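Local atomic coordinates of hydroxylase (Rhodococcus sp., PDB entry 2OR0), a protein that is a putative flavin-dependent hydroxylase of the acyl-CoA dehydrogenase family, probably using reduced flavin and molecular oxygen to insert one oxygen atom into its substrate. Residues Ala303-Ser308 with Val349-Glu354. Numbering follows the deposited sequence.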
loop_
_atom_site.group_PDB
_atom_site.type_symbol
_atom_site.label_atom_id
_atom_site.label_comp_id
_atom_site.label_asym_id
_atom_site.label_seq_id
_atom_site.Cartn_x
_atom_site.Cartn_y
_atom_site.Cartn_z
ATOM N N ALA A 303 11.743 -18.478 6.617
ATOM C CA ALA A 303 10.589 -18.957 7.387
ATOM C C ALA A 303 9.743 -17.773 7.948
ATOM O O ALA A 303 8.491 -17.766 7.886
ATOM C CB ALA A 303 11.029 -19.908 8.487
ATOM N N GLU A 304 10.431 -16.764 8.457
ATOM C CA GLU A 304 9.780 -15.553 8.976
ATOM C C GLU A 304 9.034 -14.782 7.906
ATOM O O GLU A 304 7.916 -14.357 8.136
ATOM C CB GLU A 304 10.801 -14.619 9.651
ATOM C CG GLU A 304 11.518 -15.251 10.792
ATOM C CD GLU A 304 10.575 -15.654 11.913
ATOM O OE1 GLU A 304 10.154 -14.751 12.663
ATOM O OE2 GLU A 304 10.285 -16.868 12.075
ATOM N N ILE A 305 9.666 -14.574 6.760
ATOM C CA ILE A 305 9.043 -13.872 5.648
ATOM C C ILE A 305 7.802 -14.644 5.166
ATOM O O ILE A 305 6.751 -14.046 4.875
ATOM C CB ILE A 305 10.068 -13.675 4.487
ATOM C CG1 ILE A 305 11.198 -12.678 4.910
ATOM C CG2 ILE A 305 9.363 -13.245 3.191
ATOM C CD1 ILE A 305 12.386 -12.626 3.925
ATOM N N ASN A 306 7.904 -15.976 5.073
ATOM C CA ASN A 306 6.709 -16.771 4.699
ATOM C C ASN A 306 5.613 -16.617 5.740
ATOM O O ASN A 306 4.463 -16.450 5.370
ATOM C CB ASN A 306 7.006 -18.266 4.507
ATOM C CG ASN A 306 5.725 -19.079 4.337
ATOM O OD1 ASN A 306 5.177 -19.616 5.305
ATOM N ND2 ASN A 306 5.207 -19.090 3.140
ATOM N N ALA A 307 5.964 -16.667 7.033
ATOM C CA ALA A 307 4.969 -16.483 8.088
ATOM C C ALA A 307 4.192 -15.163 7.934
ATOM O O ALA A 307 2.989 -15.108 8.250
ATOM C CB ALA A 307 5.559 -16.596 9.469
ATOM N N SER A 308 4.866 -14.132 7.421
ATOM C CA SER A 308 4.215 -12.820 7.220
ATOM C C SER A 308 3.240 -12.855 6.062
ATOM O O SER A 308 2.099 -12.363 6.190
ATOM C CB SER A 308 5.249 -11.718 6.987
ATOM O OG SER A 308 6.049 -11.527 8.154
ATOM N N VAL A 349 10.588 -7.404 7.644
ATOM C CA VAL A 349 11.736 -6.487 7.623
ATOM C C VAL A 349 12.900 -6.962 8.500
ATOM O O VAL A 349 14.055 -6.932 8.052
ATOM C CB VAL A 349 11.353 -5.023 7.917
ATOM C CG1 VAL A 349 12.611 -4.147 7.902
ATOM C CG2 VAL A 349 10.341 -4.530 6.865
ATOM N N ARG A 350 12.606 -7.401 9.724
ATOM C CA ARG A 350 13.657 -7.930 10.576
ATOM C C ARG A 350 14.400 -9.119 9.929
ATOM O O ARG A 350 15.620 -9.255 10.097
ATOM C CB ARG A 350 13.130 -8.369 11.940
ATOM C CG ARG A 350 12.843 -7.197 12.915
ATOM C CD ARG A 350 12.651 -7.716 14.356
ATOM N NE ARG A 350 12.236 -6.637 15.257
ATOM C CZ ARG A 350 10.984 -6.442 15.668
ATOM N NH1 ARG A 350 10.016 -7.271 15.260
ATOM N NH2 ARG A 350 10.695 -5.419 16.490
ATOM N N ALA A 351 13.664 -9.972 9.226
ATOM C CA ALA A 351 14.231 -11.138 8.529
ATOM C C ALA A 351 15.141 -10.716 7.371
ATOM O O ALA A 351 16.220 -11.317 7.134
ATOM C CB ALA A 351 13.096 -12.023 8.011
ATOM N N ALA A 352 14.714 -9.686 6.645
ATOM C CA ALA A 352 15.552 -9.125 5.614
ATOM C C ALA A 352 16.831 -8.524 6.211
ATOM O O ALA A 352 17.897 -8.629 5.588
ATOM C CB ALA A 352 14.791 -8.069 4.811
ATOM N N ASP A 353 16.732 -7.876 7.383
ATOM C CA ASP A 353 17.944 -7.360 8.053
ATOM C C ASP A 353 18.956 -8.478 8.364
ATOM O O ASP A 353 20.161 -8.264 8.259
ATOM C CB ASP A 353 17.654 -6.628 9.355
ATOM C CG ASP A 353 16.914 -5.309 9.153
ATOM O OD1 ASP A 353 16.985 -4.726 8.033
ATOM O OD2 ASP A 353 16.248 -4.861 10.134
ATOM N N GLU A 354 18.460 -9.636 8.818
ATOM C CA GLU A 354 19.327 -10.721 9.239
ATOM C C GLU A 354 20.124 -11.254 8.042
ATOM O O GLU A 354 21.288 -11.568 8.167
ATOM C CB GLU A 354 18.528 -11.838 9.949
ATOM C CG GLU A 354 17.995 -11.409 11.294
ATOM C CD GLU A 354 19.130 -11.086 12.303
ATOM O OE1 GLU A 354 20.126 -11.835 12.363
ATOM O OE2 GLU A 354 19.024 -10.089 13.042
#
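Glu304 and Ala351 bring their backbones closest, CA to CA 6.3 Å, where helix 292-324 passes helix 331-356 with the two chains running in opposite senses. At this spacing the Ala351 methyl, directed at the facing helix, carries the contact from its side. It meets two neighbours on one helical turn. Ile305 reaches in with its longer branch, its CG1 lying 3.7 Å from Ala351 CB, while its CD1 is farther off at 4.2 Å. The flank of the branch, not its end, therefore makes the closest touch. With chi1 at -68°, CG1 sits anti to the carbonyl carbon and extends toward Ala351, although the bond from the Ile305 backbone does not aim there. Glu304 contributes only its first methylene, CB to Ala351 CB 3.8 Å; a bend at chi2 (-62°) leaves the carboxylate beyond contact with the methyl. No hydrogen bond links the two segments; both close contacts are carbon to carbon. Polar links flank them: Ser301 OG is hydrogen-bonded to Ala351 O, and Ser308 OG to Ala344 O and to Arg347 NH1. Ile305 also packs on Thr266 and Glu267 of helix 250-277, while the Val349 side chain touches helix 370-381 and also Val262 of helix 250-277. Such antiparallel packing of long helices is characteristic of the C-terminal helical bundle of the acyl-CoA dehydrogenase fold.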